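Side-chain contacts in ESX-5 secretion-associated protein EspG5 (Mycobacterium marinum, PDB 6VJ5), which acts as a cytoplasmic chaperone for its cognate PE/PPE proteins, keeping their dimers from aggregating and supporting secretion of LipY and PE31/PPE18: residues L88-R91 against G92-Y96; L244-S248 against G249-A253; E102-P105 against P106-D110; K184-Q187 against E188-F191. One frame throughout, in Å; residues are numbered along the deposited sequence.

In the fold
Along the chain the order is contact 1, contact 3, contact 4, contact 2. Contacts 1 and 2 belong to the same large antiparallel sheet: contact 1 is the end of strand 83-91 and the loop that follows, contact 2 the hairpin of strands 234-247 and 250-256. Their centres are about 13 Å apart. Contact 3 lies in the long loop that contact 1 opens, with centres about 18 Å apart. Contact 4 ends helix 176-188, its centre about 18 Å from that of contact 2 and about 30 Å from that of contact 3. Parts of the sheet, the loop and the helix end thus all come within reach of a chain of another protein.

Contact 1 (L88-R91 against G92-Y96)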
# COMPACT_ATOMS: atom_id res chain seq x y z
N LEU C 88 -13.34 -7.75 -21.95
CA LEU C 88 -14.11 -8.08 -20.76
C LEU C 88 -15.40 -8.76 -21.21
O LEU C 88 -16.16 -8.17 -21.99
CB LEU C 88 -14.43 -6.83 -19.94
CG LEU C 88 -13.26 -5.88 -19.70
CD1 LEU C 88 -13.75 -4.59 -19.05
CD2 LEU C 88 -12.18 -6.55 -18.86
N LEU C 89 -15.64 -9.97 -20.73
CA LEU C 89 -16.80 -10.75 -21.14
C LEU C 89 -17.66 -11.06 -19.93
O LEU C 89 -17.16 -11.27 -18.82
CB LEU C 89 -16.38 -12.06 -21.81
CG LEU C 89 -15.37 -11.89 -22.94
CD1 LEU C 89 -13.96 -12.06 -22.39
CD2 LEU C 89 -15.65 -12.86 -24.07
N SER C 90 -18.97 -11.10 -20.15
CA SER C 90 -19.91 -11.37 -19.08
C SER C 90 -20.98 -12.34 -19.54
O SER C 90 -21.36 -12.37 -20.72
CB SER C 90 -20.57 -10.08 -18.56
OG SER C 90 -21.21 -9.38 -19.61
N ARG C 91 -21.43 -13.16 -18.60
CA ARG C 91 -22.71 -13.85 -18.69
C ARG C 91 -23.75 -12.95 -18.05
O ARG C 91 -23.67 -12.64 -16.86
CB ARG C 91 -22.64 -15.21 -17.99
CG ARG C 91 -23.96 -15.73 -17.46
CD ARG C 91 -23.84 -17.20 -17.03
NE ARG C 91 -23.51 -18.06 -18.16
CZ ARG C 91 -22.32 -18.60 -18.37
NH1 ARG C 91 -21.32 -18.40 -17.52
NH2 ARG C 91 -22.12 -19.36 -19.44
N GLY C 92 -24.71 -12.49 -18.85
CA GLY C 92 -25.64 -11.48 -18.38
C GLY C 92 -25.10 -10.09 -18.64
O GLY C 92 -24.26 -9.86 -19.52
N LYS C 93 -25.59 -9.14 -17.85
CA LYS C 93 -25.14 -7.76 -18.01
C LYS C 93 -23.69 -7.61 -17.55
O LYS C 93 -23.29 -8.14 -16.52
CB LYS C 93 -26.04 -6.80 -17.23
CG LYS C 93 -25.64 -5.34 -17.40
CD LYS C 93 -26.61 -4.39 -16.72
CE LYS C 93 -26.08 -2.96 -16.76
NZ LYS C 93 -25.84 -2.47 -18.15
N LEU C 94 -22.90 -6.89 -18.35
CA LEU C 94 -21.51 -6.64 -18.02
C LEU C 94 -21.43 -5.54 -16.98
O LEU C 94 -21.91 -4.42 -17.22
CB LEU C 94 -20.73 -6.27 -19.29
CG LEU C 94 -19.25 -5.93 -19.11
CD1 LEU C 94 -18.52 -7.06 -18.42
CD2 LEU C 94 -18.63 -5.63 -20.46
N LEU C 95 -20.84 -5.84 -15.83
CA LEU C 95 -20.81 -4.93 -14.70
C LEU C 95 -19.51 -4.15 -14.60
O LEU C 95 -19.35 -3.36 -13.66
CB LEU C 95 -21.03 -5.71 -13.40
CG LEU C 95 -22.36 -6.46 -13.29
CD1 LEU C 95 -22.38 -7.19 -11.95
CD2 LEU C 95 -23.52 -5.51 -13.43
N TYR C 96 -18.58 -4.36 -15.52
CA TYR C 96 -17.31 -3.63 -15.55
C TYR C 96 -16.62 -3.65 -14.19
O TYR C 96 -16.08 -2.65 -13.73
CB TYR C 96 -17.54 -2.20 -16.04
CG TYR C 96 -18.14 -2.18 -17.42
CD1 TYR C 96 -17.35 -2.40 -18.54
CD2 TYR C 96 -19.50 -1.96 -17.61
CE1 TYR C 96 -17.88 -2.39 -19.81
CE2 TYR C 96 -20.05 -1.96 -18.89
CZ TYR C 96 -19.23 -2.17 -19.98
OH TYR C 96 -19.76 -2.17 -21.25
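Strand 83-91 ends at Arg91, and the chain doubles back through Gly92. The end-to-end directions of 88-91 and 92-96 differ by 153°. The returning part is a loop, not a strand paired with 88-91. CA of Ser90 and CA of Leu94 are 5.1 Å apart. Gly92 has a positive phi (89°), and a CB there would press on the Arg91 carbonyl. The Ser90 hydroxyl donates to the Gly92 carbonyl, with OG 3.1 Å from O and well above the carbonyl plane. The same OG packs 3.2 Å from Leu94 CB. With chi1 at 56°, OG sits between the backbone N and the carbonyl carbon, and this turns it into the bend. Leu94 lays CD1 over Ser90 CB at 3.7 Å. Its CD2 lies 3.9 Å from the carbonyl O of Leu88. Leu94 CG also sits over the centre of one face of the Tyr96 ring, 3.8 Å above its plane. Leu88 CD1 meets Tyr96 CD1 at 4.2 Å. Glu222 accepts from the Leu94 backbone N, and Asn114 ND2 donates to the carbonyls of Arg91 and Lys93. Tyr96 O is bonded to a basic side chain of another protein's chain. The Ser90 hydroxyl ties the bend through Gly92 O, with a weak bond to Glu222 N besides, and Leu88, Leu94 and Tyr96 pack beside it where the loop leaves the sheet.

Contact 2 (L244-S248 against G249-A253); sequences LKDGS and GGRIA
Strands 244-247 and 250-253 run antiparallel, their axes 4.6 Å apart at closest, and a type I turn from Gly247 to Gly250 joins them into a beta hairpin. Lys245 and Ile252 form a hydrogen-bonded pair; Ile252 N is 2.8 Å from Lys245 O. Gly247 and Gly250 form the next such pair and close the turn. Between them, Asp246 and Arg251 face each other as a non-hydrogen-bonded pair. Their side chains lie side by side, pointing the same way. Arg251 grips the carboxylate side-on with two nitrogens. NE is 2.6 Å from OD1 of Asp246, and NH2 is 2.9 Å from its OD2. Both bonds are fairly straight. The carboxylate and guanidinium planes are 17° apart, so the ion pair is nearly flat. Arg251 first extends away from its backbone N, then bends at chi3 (-66°), which lays NE beside Asp246. On the same face Leu244 CD2 rests on Ala253 CB at 3.5 Å. Lys245 leaves by the other face; its NZ forms a salt bridge with Glu222 and a weak bond to the backbone of another protein's chain. The Asp246-Arg251 pair is itself anchored. His162 ND1 is hydrogen-bonded to Asp246 OD2, and Glu159 makes a salt bridge with Arg251 NH1. Both charged residues are buried. The two-point bridge pairs their charges within the hairpin, and Glu159, at NH1, probably balances the charge further and steadies the guanidinium.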
# COMPACT_ATOMS: atom_id res chain seq x y z
N LEU C 244 -19.86 -5.79 -27.89
CA LEU C 244 -20.79 -6.78 -28.40
C LEU C 244 -21.81 -7.11 -27.33
O LEU C 244 -21.46 -7.25 -26.15
CB LEU C 244 -20.06 -8.06 -28.81
CG LEU C 244 -18.86 -7.91 -29.75
CD1 LEU C 244 -18.39 -9.31 -30.16
CD2 LEU C 244 -19.19 -7.08 -30.95
N LYS C 245 -23.08 -7.24 -27.73
CA LYS C 245 -24.16 -7.53 -26.80
C LYS C 245 -25.12 -8.54 -27.41
O LYS C 245 -25.45 -8.45 -28.60
CB LYS C 245 -24.93 -6.26 -26.43
CG LYS C 245 -24.09 -5.16 -25.81
CD LYS C 245 -24.91 -3.90 -25.59
CE LYS C 245 -24.05 -2.76 -25.07
NZ LYS C 245 -23.48 -3.06 -23.73
N ASP C 246 -25.60 -9.46 -26.58
CA ASP C 246 -26.49 -10.54 -26.99
C ASP C 246 -27.89 -10.30 -26.45
O ASP C 246 -28.17 -10.57 -25.28
CB ASP C 246 -25.97 -11.90 -26.50
CG ASP C 246 -24.80 -12.39 -27.28
OD1 ASP C 246 -24.31 -11.63 -28.14
OD2 ASP C 246 -24.36 -13.54 -27.04
N GLY C 247 -28.80 -9.84 -27.32
CA GLY C 247 -30.19 -9.66 -26.97
C GLY C 247 -31.09 -10.68 -27.65
O GLY C 247 -30.67 -11.47 -28.50
N SER C 248 -32.37 -10.66 -27.25
CA SER C 248 -33.36 -11.54 -27.85
C SER C 248 -33.28 -11.51 -29.36
O SER C 248 -33.40 -12.55 -30.02
CB SER C 248 -34.77 -11.13 -27.41
OG SER C 248 -34.91 -11.17 -26.01
N GLY C 249 -33.08 -10.33 -29.94
CA GLY C 249 -33.03 -10.15 -31.37
C GLY C 249 -31.69 -10.41 -32.00
O GLY C 249 -31.50 -10.06 -33.17
N GLY C 250 -30.75 -10.99 -31.28
CA GLY C 250 -29.45 -11.33 -31.83
C GLY C 250 -28.34 -10.49 -31.23
O GLY C 250 -28.54 -9.65 -30.35
N ARG C 251 -27.14 -10.74 -31.75
CA ARG C 251 -25.92 -10.12 -31.25
C ARG C 251 -25.59 -8.86 -32.04
O ARG C 251 -25.51 -8.90 -33.27
CB ARG C 251 -24.75 -11.11 -31.34
CG ARG C 251 -23.43 -10.56 -30.82
CD ARG C 251 -22.38 -11.66 -30.81
NE ARG C 251 -22.71 -12.71 -29.85
CZ ARG C 251 -22.29 -13.96 -29.95
NH1 ARG C 251 -21.53 -14.33 -30.97
NH2 ARG C 251 -22.64 -14.85 -29.02
N ILE C 252 -25.38 -7.76 -31.32
CA ILE C 252 -25.11 -6.46 -31.92
C ILE C 252 -23.69 -6.03 -31.57
O ILE C 252 -23.15 -6.39 -30.52
CB ILE C 252 -26.13 -5.41 -31.42
CG1 ILE C 252 -27.56 -5.92 -31.62
CG2 ILE C 252 -25.92 -4.08 -32.13
CD1 ILE C 252 -28.63 -4.96 -31.13
N ALA C 253 -23.10 -5.26 -32.48
CA ALA C 253 -21.75 -4.73 -32.31
C ALA C 253 -21.80 -3.21 -32.36
O ALA C 253 -22.40 -2.64 -33.28
CB ALA C 253 -20.81 -5.25 -33.39

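Contact 3 (E102-P105 against P106-D110)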
# COMPACT_ATOMS: atom_id res chain seq x y z
N GLU C 102 -22.40 -4.46 -0.10
CA GLU C 102 -21.84 -3.40 0.73
C GLU C 102 -20.88 -3.93 1.79
O GLU C 102 -20.31 -3.13 2.54
CB GLU C 102 -22.94 -2.56 1.39
CG GLU C 102 -23.90 -3.32 2.28
CD GLU C 102 -24.42 -2.47 3.44
OE1 GLU C 102 -24.42 -2.97 4.58
OE2 GLU C 102 -24.83 -1.31 3.21
N ASP C 103 -20.69 -5.25 1.87
CA ASP C 103 -19.63 -5.83 2.68
C ASP C 103 -18.41 -6.20 1.84
O ASP C 103 -17.58 -7.00 2.29
CB ASP C 103 -20.14 -7.06 3.44
CG ASP C 103 -20.38 -6.77 4.91
OD1 ASP C 103 -20.75 -5.63 5.24
OD2 ASP C 103 -20.17 -7.68 5.74
N GLN C 104 -18.30 -5.66 0.64
CA GLN C 104 -17.05 -5.73 -0.11
C GLN C 104 -16.04 -4.81 0.56
O GLN C 104 -16.32 -3.61 0.72
CB GLN C 104 -17.25 -5.32 -1.57
CG GLN C 104 -17.75 -6.45 -2.46
CD GLN C 104 -16.65 -7.43 -2.82
OE1 GLN C 104 -15.70 -7.10 -3.53
NE2 GLN C 104 -16.78 -8.66 -2.34
N PRO C 105 -14.88 -5.30 0.99
CA PRO C 105 -13.92 -4.43 1.66
C PRO C 105 -13.37 -3.39 0.71
O PRO C 105 -13.48 -3.54 -0.52
CB PRO C 105 -12.82 -5.40 2.12
CG PRO C 105 -12.91 -6.55 1.15
CD PRO C 105 -14.37 -6.68 0.82
N PRO C 106 -12.78 -2.32 1.22
CA PRO C 106 -12.13 -1.34 0.34
C PRO C 106 -11.01 -2.00 -0.46
O PRO C 106 -10.28 -2.86 0.05
CB PRO C 106 -11.59 -0.29 1.32
CG PRO C 106 -11.45 -1.02 2.64
CD PRO C 106 -12.60 -2.00 2.65
N GLY C 107 -10.90 -1.61 -1.72
CA GLY C 107 -9.85 -2.13 -2.58
C GLY C 107 -9.93 -3.62 -2.82
O GLY C 107 -8.90 -4.26 -3.09
N SER C 108 -11.12 -4.20 -2.73
CA SER C 108 -11.28 -5.63 -2.98
C SER C 108 -10.70 -5.99 -4.33
O SER C 108 -10.87 -5.28 -5.32
CB SER C 108 -12.76 -6.01 -2.92
OG SER C 108 -12.93 -7.40 -3.12
N ARG C 109 -9.98 -7.11 -4.38
CA ARG C 109 -9.46 -7.61 -5.64
C ARG C 109 -10.43 -8.59 -6.30
O ARG C 109 -10.12 -9.11 -7.38
CB ARG C 109 -8.10 -8.27 -5.42
CG ARG C 109 -7.09 -7.38 -4.67
CD ARG C 109 -6.48 -6.32 -5.58
NE ARG C 109 -7.29 -5.11 -5.70
CZ ARG C 109 -7.02 -4.11 -6.54
NH1 ARG C 109 -5.95 -4.19 -7.33
NH2 ARG C 109 -7.81 -3.04 -6.60
N ASP C 110 -11.60 -8.82 -5.70
CA ASP C 110 -12.58 -9.69 -6.33
C ASP C 110 -13.09 -9.07 -7.62
O ASP C 110 -13.04 -7.85 -7.83
CB ASP C 110 -13.78 -9.94 -5.40
CG ASP C 110 -13.44 -10.78 -4.20
OD1 ASP C 110 -12.47 -11.58 -4.25
OD2 ASP C 110 -14.16 -10.65 -3.19
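Gln104 brings its side-chain amide against Ser108 and Asp110. Its OE1 accepts from the Ser108 hydroxyl, with OG 2.8 Å away and above the amide's carbonyl plane. Its NE2 donates weakly to OD2 of Asp110, at 3.4 Å, though the bond is straight (168°). The amide and carboxylate planes are 39° apart, and the two side chains cross at a slant. A bend at chi2 (-76°) swings the amide of Gln104 back toward the chain. Both ends of the amide have a partner, one of them weak, which probably limits its rotation. Ser108 does two jobs. While its OG donates to Gln104, it accepts from the backbone N of Asp110 at 3.2 Å, an ST turn. The hydroxyl links the amide to the backbone just beyond. Within the same stretch the chain makes a type II beta turn from Pro105 to Ser108. Its closing bond, Ser108 N to Pro105 O, is weak at 3.3 Å. Gly107 takes the positive phi that this turn needs at its third position. The Pro105 ring packs its CG against Ser108 CB at 4.1 Å. Arg109 NE donates back to Gly107 O. Outside the turn, Arg109 NH1 forms a salt bridge with an acidic side chain of another protein's chain, and Pro106 packs on an apolar side chain of another protein's chain. The turn belongs to the long loop between strands 83-91 and 115-123. Arg132 of strand 126-133 holds Arg109 O, and Arg34 holds Asp110 O.

Contact 4 (K184-Q187 against E188-F191); sequences KSWQ and ESGF
Phe191 turns its edge toward the face of the Trp186 indole, an edge-to-face (T-shaped) pair. The planes stand at 70° and the centroid of the six-membered ring is 5.2 Å from that of Phe191. CD1 of Phe191 leads, 3.7 Å from Trp186 CD2. Phe191 CA sits over the five-membered ring in a CH-pi contact. One face of the Phe191 ring is covered by Gln187 CA, 3.8 Å from the ring centroid. Phe191 CG lies anti to its carbonyl carbon (chi1 -68°), which sets the ring there. Here helix 176-188 ends in a Schellman motif. Gly190 has positive phi (81°), and two bonds reach back: Phe191 N to Trp186 O at 2.8 Å, and Gly190 N to Gln187 O. Ser189 OG also donates to Trp186 O, from the opposite face of that carbonyl to Phe191 N. Glu188 crosses Lys184 at a slant, its OE2 3.7 Å from Lys184 CG. A water bridges Glu188 OE1 and Ser185 OG, which is also hydrogen-bonded to Glu181 O. Lys184 NZ bonds to Gln187 OE1 and to the backbone of another protein's chain. Trp186 NE1 is bonded to Asn192 O, and Phe191 packs on Leu216.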
# COMPACT_ATOMS: atom_id res chain seq x y z
N LYS C 184 -29.56 7.46 -22.98
CA LYS C 184 -29.78 7.65 -21.55
C LYS C 184 -31.25 7.91 -21.25
O LYS C 184 -31.82 7.31 -20.34
CB LYS C 184 -28.89 8.80 -21.05
CG LYS C 184 -29.12 9.19 -19.59
CD LYS C 184 -28.98 8.00 -18.66
CE LYS C 184 -27.59 7.41 -18.70
NZ LYS C 184 -27.43 6.43 -17.59
N SER C 185 -31.88 8.80 -22.02
CA SER C 185 -33.31 9.05 -21.84
C SER C 185 -34.12 7.78 -22.07
O SER C 185 -35.06 7.49 -21.31
CB SER C 185 -33.77 10.15 -22.80
OG SER C 185 -33.03 11.34 -22.61
N TRP C 186 -33.80 7.02 -23.12
CA TRP C 186 -34.57 5.81 -23.41
C TRP C 186 -34.47 4.82 -22.26
O TRP C 186 -35.47 4.22 -21.86
CB TRP C 186 -34.08 5.17 -24.71
CG TRP C 186 -35.02 4.15 -25.27
CD1 TRP C 186 -36.36 4.07 -25.06
CD2 TRP C 186 -34.68 3.06 -26.13
NE1 TRP C 186 -36.88 3.00 -25.74
CE2 TRP C 186 -35.87 2.36 -26.40
CE3 TRP C 186 -33.48 2.60 -26.69
CZ2 TRP C 186 -35.90 1.23 -27.22
CZ3 TRP C 186 -33.52 1.48 -27.50
CH2 TRP C 186 -34.71 0.81 -27.76
N GLN C 187 -33.26 4.64 -21.72
CA GLN C 187 -33.09 3.83 -20.52
C GLN C 187 -33.92 4.37 -19.37
O GLN C 187 -34.55 3.60 -18.64
CB GLN C 187 -31.61 3.81 -20.15
CG GLN C 187 -31.25 3.01 -18.91
CD GLN C 187 -29.84 3.33 -18.43
OE1 GLN C 187 -29.44 4.50 -18.36
NE2 GLN C 187 -29.06 2.29 -18.13
N GLU C 188 -33.93 5.70 -19.20
CA GLU C 188 -34.68 6.30 -18.10
C GLU C 188 -36.17 6.01 -18.21
O GLU C 188 -36.85 5.85 -17.20
CB GLU C 188 -34.41 7.80 -18.04
CG GLU C 188 -33.02 8.15 -17.51
CD GLU C 188 -32.68 9.63 -17.62
OE1 GLU C 188 -33.41 10.38 -18.30
OE2 GLU C 188 -31.66 10.03 -17.01
N SER C 189 -36.69 5.94 -19.44
CA SER C 189 -38.09 5.59 -19.64
C SER C 189 -38.36 4.11 -19.46
O SER C 189 -39.51 3.68 -19.64
CB SER C 189 -38.54 6.02 -21.05
OG SER C 189 -38.14 5.07 -22.03
N GLY C 190 -37.35 3.32 -19.10
CA GLY C 190 -37.51 1.88 -19.04
C GLY C 190 -37.39 1.18 -20.37
O GLY C 190 -37.78 0.01 -20.47
N PHE C 191 -36.86 1.85 -21.39
CA PHE C 191 -36.79 1.29 -22.75
C PHE C 191 -38.18 1.09 -23.33
O PHE C 191 -38.46 0.10 -24.00
CB PHE C 191 -35.98 -0.01 -22.76
CG PHE C 191 -34.53 0.19 -22.46
CD1 PHE C 191 -33.67 0.68 -23.44
CD2 PHE C 191 -34.02 -0.07 -21.20
CE1 PHE C 191 -32.33 0.89 -23.16
CE2 PHE C 191 -32.68 0.13 -20.92
CZ PHE C 191 -31.84 0.61 -21.90
O HOH W 1 -31.79 11.76 -20.05